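Side-chain contacts in serpin B3 (Homo sapiens, PDB 4ZK3), which probably inhibits proteases as a member of the serpin family and, in its Pso p27 form, builds large aggregates linked to psoriasis: residues Asp14-Phe19 with Asn25-Ser30; Leu266-Trp269 with Gln273-Arg276. One frame throughout, in Å; residues are numbered along the deposited sequence.

Interaction 1 (Asp14-Phe19 with Asn25-Ser30); sequences DLFQQF and NNIFYS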
loop_
_atom_site.group_PDB
_atom_site.type_symbol
_atom_site.label_atom_id
_atom_site.label_comp_id
_atom_site.label_asym_id
_atom_site.label_seq_id
_atom_site.Cartn_x
_atom_site.Cartn_y
_atom_site.Cartn_z
ATOM N N ASP A 14 1.437 -11.583 -2.584
ATOM C CA ASP A 14 0.997 -12.549 -1.606
ATOM C C ASP A 14 -0.198 -11.931 -0.899
ATOM O O ASP A 14 -1.170 -12.640 -0.553
ATOM C CB ASP A 14 2.044 -12.932 -0.581
ATOM C CG ASP A 14 3.285 -13.557 -1.194
ATOM O OD1 ASP A 14 3.320 -13.910 -2.394
ATOM O OD2 ASP A 14 4.269 -13.636 -0.438
ATOM N N LEU A 15 -0.174 -10.609 -0.697
ATOM C CA LEU A 15 -1.345 -9.980 -0.060
ATOM C C LEU A 15 -2.549 -10.045 -0.941
ATOM O O LEU A 15 -3.655 -10.333 -0.462
ATOM C CB LEU A 15 -1.108 -8.526 0.348
ATOM C CG LEU A 15 -0.189 -8.340 1.547
ATOM C CD1 LEU A 15 0.253 -6.875 1.644
ATOM C CD2 LEU A 15 -0.700 -8.776 2.874
ATOM N N PHE A 16 -2.345 -9.709 -2.194
ATOM C CA PHE A 16 -3.424 -9.586 -3.149
ATOM C C PHE A 16 -4.272 -10.871 -3.233
ATOM O O PHE A 16 -5.490 -10.800 -3.270
ATOM C CB PHE A 16 -2.876 -9.206 -4.518
ATOM C CG PHE A 16 -3.942 -8.930 -5.514
ATOM C CD1 PHE A 16 -4.598 -7.730 -5.529
ATOM C CD2 PHE A 16 -4.350 -9.906 -6.406
ATOM C CE1 PHE A 16 -5.603 -7.476 -6.435
ATOM C CE2 PHE A 16 -5.354 -9.673 -7.322
ATOM C CZ PHE A 16 -6.003 -8.462 -7.318
ATOM N N GLN A 17 -3.603 -12.024 -3.289
ATOM C CA GLN A 17 -4.275 -13.363 -3.346
ATOM C C GLN A 17 -5.161 -13.607 -2.123
ATOM O O GLN A 17 -6.250 -14.095 -2.249
ATOM C CB GLN A 17 -3.229 -14.477 -3.528
ATOM C CG GLN A 17 -2.263 -14.316 -4.713
ATOM C CD GLN A 17 -2.851 -14.469 -6.133
ATOM O OE1 GLN A 17 -2.176 -14.987 -7.035
ATOM N NE2 GLN A 17 -4.057 -14.009 -6.349
ATOM N N GLN A 18 -4.766 -13.154 -0.953
ATOM C CA GLN A 18 -5.648 -13.209 0.205
ATOM C C GLN A 18 -6.830 -12.266 0.099
ATOM O O GLN A 18 -7.984 -12.665 0.367
ATOM C CB GLN A 18 -4.871 -12.959 1.512
ATOM C CG GLN A 18 -3.761 -14.001 1.716
ATOM C CD GLN A 18 -4.350 -15.418 1.776
ATOM O OE1 GLN A 18 -5.345 -15.678 2.487
ATOM N NE2 GLN A 18 -3.811 -16.297 0.953
ATOM N N PHE A 19 -6.559 -11.038 -0.349
ATOM C CA PHE A 19 -7.560 -10.007 -0.455
ATOM C C PHE A 19 -8.653 -10.392 -1.461
ATOM O O PHE A 19 -9.813 -10.022 -1.277
ATOM C CB PHE A 19 -6.960 -8.659 -0.862
ATOM C CG PHE A 19 -6.074 -8.049 0.166
ATOM C CD1 PHE A 19 -6.137 -8.410 1.484
ATOM C CD2 PHE A 19 -5.168 -7.064 -0.203
ATOM C CE1 PHE A 19 -5.297 -7.854 2.406
ATOM C CE2 PHE A 19 -4.346 -6.483 0.724
ATOM C CZ PHE A 19 -4.406 -6.882 2.037
ATOM N N ASN A 25 -15.736 -5.660 -3.996
ATOM C CA ASN A 25 -15.389 -5.664 -5.402
ATOM C C ASN A 25 -14.005 -5.007 -5.611
ATOM O O ASN A 25 -13.100 -5.608 -6.191
ATOM C CB ASN A 25 -16.451 -4.909 -6.195
ATOM C CG ASN A 25 -17.857 -5.500 -6.039
ATOM O OD1 ASN A 25 -18.054 -6.651 -5.614
ATOM N ND2 ASN A 25 -18.834 -4.701 -6.388
ATOM N N ASN A 26 -13.852 -3.788 -5.112
ATOM C CA ASN A 26 -12.566 -3.058 -5.223
ATOM C C ASN A 26 -11.565 -3.432 -4.152
ATOM O O ASN A 26 -11.964 -3.749 -2.992
ATOM C CB ASN A 26 -12.835 -1.564 -5.134
ATOM C CG ASN A 26 -13.786 -1.141 -6.178
ATOM O OD1 ASN A 26 -13.929 -1.850 -7.151
ATOM N ND2 ASN A 26 -14.397 0.011 -6.034
ATOM N N ILE A 27 -10.271 -3.315 -4.507
ATOM C CA ILE A 27 -9.157 -3.638 -3.626
ATOM C C ILE A 27 -8.180 -2.429 -3.755
ATOM O O ILE A 27 -7.960 -1.918 -4.828
ATOM C CB ILE A 27 -8.464 -4.937 -4.090
ATOM C CG1 ILE A 27 -9.361 -6.177 -3.806
ATOM C CG2 ILE A 27 -7.057 -5.089 -3.487
ATOM C CD1 ILE A 27 -8.821 -7.404 -4.512
ATOM N N PHE A 28 -7.689 -1.911 -2.645
ATOM C CA PHE A 28 -6.692 -0.850 -2.702
ATOM C C PHE A 28 -5.942 -0.795 -1.374
ATOM O O PHE A 28 -6.542 -0.811 -0.271
ATOM C CB PHE A 28 -7.311 0.475 -3.118
ATOM C CG PHE A 28 -6.327 1.529 -3.293
ATOM C CD1 PHE A 28 -5.538 1.569 -4.443
ATOM C CD2 PHE A 28 -6.088 2.438 -2.265
ATOM C CE1 PHE A 28 -4.544 2.535 -4.584
ATOM C CE2 PHE A 28 -5.059 3.388 -2.385
ATOM C CZ PHE A 28 -4.305 3.451 -3.555
ATOM N N TYR A 29 -4.593 -0.783 -1.465
ATOM C CA TYR A 29 -3.739 -0.909 -0.284
ATOM C C TYR A 29 -2.326 -0.451 -0.647
ATOM O O TYR A 29 -1.980 -0.313 -1.850
ATOM C CB TYR A 29 -3.680 -2.334 0.254
ATOM C CG TYR A 29 -3.105 -3.395 -0.691
ATOM C CD1 TYR A 29 -3.919 -3.991 -1.681
ATOM C CD2 TYR A 29 -1.827 -3.893 -0.512
ATOM C CE1 TYR A 29 -3.403 -4.970 -2.549
ATOM C CE2 TYR A 29 -1.311 -4.865 -1.350
ATOM C CZ TYR A 29 -2.100 -5.396 -2.381
ATOM O OH TYR A 29 -1.596 -6.425 -3.180
ATOM N N SER A 30 -1.604 -0.105 0.399
ATOM C CA SER A 30 -0.182 0.243 0.291
ATOM C C SER A 30 0.666 -0.863 0.857
ATOM O O SER A 30 0.881 -0.936 2.076
ATOM C CB SER A 30 0.156 1.536 1.019
ATOM O OG SER A 30 1.587 1.697 0.965
#
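Tyr29 has CG between its backbone N and carbonyl carbon (chi1 62°), which sends its ring from the strand to the helix between Leu15, Phe16 and Phe19. Phe16 has CG anti to the backbone N (chi1 -174°), and this turns its ring to the Ile27 side. The contact belongs to the hydrophobic core of the serpin fold. It packs the end of the N-terminal helix 4-19 against strand 27-29, which pairs antiparallel with strand 380-387. The axes of 14-19 and 27-29 approach to 10.1 Å, and the apolar contacts across the gap are between side chains.

Phe19 and Tyr29 form a T-shaped (edge-to-face) pair. The ring centroids are 4.8 Å apart and the planes stand at 81°. The edge of Phe19 points at the face of Tyr29, with Phe19 CE2 over the ring centre and 3.5 Å from Tyr29 CD1. Phe19 also stacks with Tyr293 of strand 276-294. Leu15 CD1 reaches Tyr29 CE2 obliquely at 3.9 Å. The side chains of Phe16 and Ile27 cross at about a right angle, with Phe16 CE1 3.7 Å from Ile27 CD1. Ile27 CG2 lies a little farther off, near both Phe16 and Phe19.

No hydrogen bond joins the two segments. The polar side-chain atom in the cluster is Tyr29 OH, and it is hydrogen-bonded to Met12 O of helix 4-19, one turn before Phe16. That bond anchors the end of the tyrosine. It also brings Tyr29 OH close to the helix surface, 3.3 Å from Phe16 CB.

Interaction 2 (Leu266-Trp269 with Gln273-Arg276); sequences LMEW and QNMR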
loop_
_atom_site.group_PDB
_atom_site.type_symbol
_atom_site.label_atom_id
_atom_site.label_comp_id
_atom_site.label_asym_id
_atom_site.label_seq_id
_atom_site.Cartn_x
_atom_site.Cartn_y
_atom_site.Cartn_z
ATOM N N LEU A 266 5.056 -9.094 -13.657
ATOM C CA LEU A 266 4.861 -7.639 -13.555
ATOM C C LEU A 266 6.102 -6.865 -13.932
ATOM O O LEU A 266 6.060 -5.867 -14.672
ATOM C CB LEU A 266 4.491 -7.253 -12.130
ATOM C CG LEU A 266 3.981 -5.808 -11.907
ATOM C CD1 LEU A 266 2.772 -5.560 -12.786
ATOM C CD2 LEU A 266 3.561 -5.509 -10.478
ATOM N N MET A 267 7.230 -7.324 -13.405
ATOM C CA MET A 267 8.484 -6.634 -13.641
ATOM C C MET A 267 8.856 -6.660 -15.095
ATOM O O MET A 267 9.347 -5.681 -15.621
ATOM C CB MET A 267 9.597 -7.190 -12.752
ATOM C CG MET A 267 9.314 -6.892 -11.277
ATOM S SD MET A 267 10.573 -7.451 -10.122
ATOM C CE MET A 267 9.632 -7.733 -8.609
ATOM N N GLU A 268 8.544 -7.751 -15.767
ATOM C CA GLU A 268 8.866 -7.848 -17.178
ATOM C C GLU A 268 7.980 -6.911 -17.999
ATOM O O GLU A 268 8.457 -6.028 -18.716
ATOM C CB GLU A 268 8.671 -9.288 -17.620
ATOM C CG GLU A 268 9.475 -9.660 -18.847
ATOM C CD GLU A 268 8.969 -10.924 -19.490
ATOM O OE1 GLU A 268 8.705 -11.893 -18.737
ATOM O OE2 GLU A 268 8.813 -10.928 -20.739
ATOM N N TRP A 269 6.673 -7.101 -17.841
ATOM C CA TRP A 269 5.660 -6.471 -18.663
ATOM C C TRP A 269 5.569 -4.951 -18.517
ATOM O O TRP A 269 5.123 -4.256 -19.452
ATOM C CB TRP A 269 4.282 -7.058 -18.329
ATOM C CG TRP A 269 4.160 -8.537 -18.645
ATOM C CD1 TRP A 269 4.955 -9.258 -19.495
ATOM C CD2 TRP A 269 3.178 -9.444 -18.158
ATOM N NE1 TRP A 269 4.539 -10.561 -19.539
ATOM C CE2 TRP A 269 3.439 -10.702 -18.744
ATOM C CE3 TRP A 269 2.094 -9.324 -17.286
ATOM C CZ2 TRP A 269 2.650 -11.825 -18.494
ATOM C CZ3 TRP A 269 1.322 -10.450 -17.016
ATOM C CH2 TRP A 269 1.594 -11.677 -17.628
ATOM N N GLN A 273 11.819 -0.563 -20.684
ATOM C CA GLN A 273 12.478 -1.480 -21.579
ATOM C C GLN A 273 11.510 -2.227 -22.517
ATOM O O GLN A 273 11.799 -2.414 -23.687
ATOM C CB GLN A 273 13.262 -2.447 -20.686
ATOM C CG GLN A 273 13.912 -3.651 -21.331
ATOM C CD GLN A 273 14.886 -3.255 -22.399
ATOM O OE1 GLN A 273 14.749 -3.687 -23.539
ATOM N NE2 GLN A 273 15.883 -2.447 -22.041
ATOM N N ASN A 274 10.352 -2.657 -22.020
ATOM C CA ASN A 274 9.435 -3.500 -22.812
ATOM C C ASN A 274 8.105 -2.874 -23.168
ATOM O O ASN A 274 7.142 -3.566 -23.464
ATOM C CB ASN A 274 9.149 -4.784 -22.049
ATOM C CG ASN A 274 10.407 -5.536 -21.743
ATOM O OD1 ASN A 274 11.407 -5.357 -22.443
ATOM N ND2 ASN A 274 10.372 -6.398 -20.714
ATOM N N MET A 275 8.075 -1.572 -23.150
ATOM C CA MET A 275 6.963 -0.814 -23.653
ATOM C C MET A 275 7.477 0.195 -24.696
ATOM O O MET A 275 8.678 0.411 -24.837
ATOM C CB MET A 275 6.315 -0.100 -22.480
ATOM C CG MET A 275 6.019 -0.988 -21.288
ATOM S SD MET A 275 5.171 -0.124 -19.933
ATOM C CE MET A 275 6.157 1.324 -19.698
ATOM N N ARG A 276 6.552 0.821 -25.418
ATOM C CA ARG A 276 6.910 1.696 -26.514
ATOM C C ARG A 276 6.021 2.917 -26.477
ATOM O O ARG A 276 4.827 2.802 -26.219
ATOM C CB ARG A 276 6.698 0.961 -27.872
ATOM C CG ARG A 276 7.308 -0.437 -27.955
ATOM C CD ARG A 276 8.808 -0.258 -28.054
ATOM N NE ARG A 276 9.602 -1.476 -28.079
ATOM C CZ ARG A 276 10.340 -1.955 -27.084
ATOM N NH1 ARG A 276 10.349 -1.383 -25.884
ATOM N NH2 ARG A 276 11.052 -3.063 -27.284
HETATM O O HOH W 1 5.514 -5.226 -21.691
#
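Just after Trp269 the chain turns back beside the end of helix 263-269, bringing Asn274 CA to 6.3 Å from Trp269 CA. This is a helix-to-strand connection at the periphery of the serpin fold, and it leads into strand 276-294.

Asn274 makes the direct bond across it. Its CG is anti to its own carbonyl carbon (chi1 -58°), and the amide therefore faces the helix end. Asn274 ND2 donates to Glu268 O at 2.8 Å, with an N-H...O angle of 150°. The donor sits 41° out of the carbonyl plane, above it. Ser271 OG is a second partner of Glu268 O, so two side chains after the helix grip this last-turn carbonyl. The Glu268 side chain crosses Asn274 at a slant, with Glu268 CG 3.9 Å from Asn274 ND2. Its carboxylate is turned nearly perpendicular to the asparagine amide.

One water bridges two backbone carbonyls, donating to Trp269 O and, at 2.9 Å, to Asn274 O; the first bond is short. Met275 CG rests 3.9 Å from Trp269 O, and the Met275 side chain also packs on His220 and Ala222 of strand 206-224. Trp269 starts away from 273-276 at CB, and its side chain touches Leu224, Val227 and Leu261.

Arg276 folds back over its own segment. Its NH1 donates to both Gln273 O, at 2.8 Å and almost straight, and Met275 O, at 2.7 Å.

Overall arrangement
The centre of interaction 1, a buried contact, is about 9 Å from the centre of the chain, and that of interaction 2 about 22 Å. The centres of the two contacts are 22 Å apart and their nearest atoms about 9 Å, so they do not touch. Helix 4-19 links them. Its Met12 holds Tyr29 of interaction 1 and touches Leu266 from interaction 2. Strand 276-294 is a second link: it starts at interaction 2 and brings Tyr293 to Phe19. It also pairs with strand 325-336, the neighbour of strand 340-351. That last strand lies between 174-185 and 325-336, consistent with the inserted reactive-centre loop of a cleaved serpin.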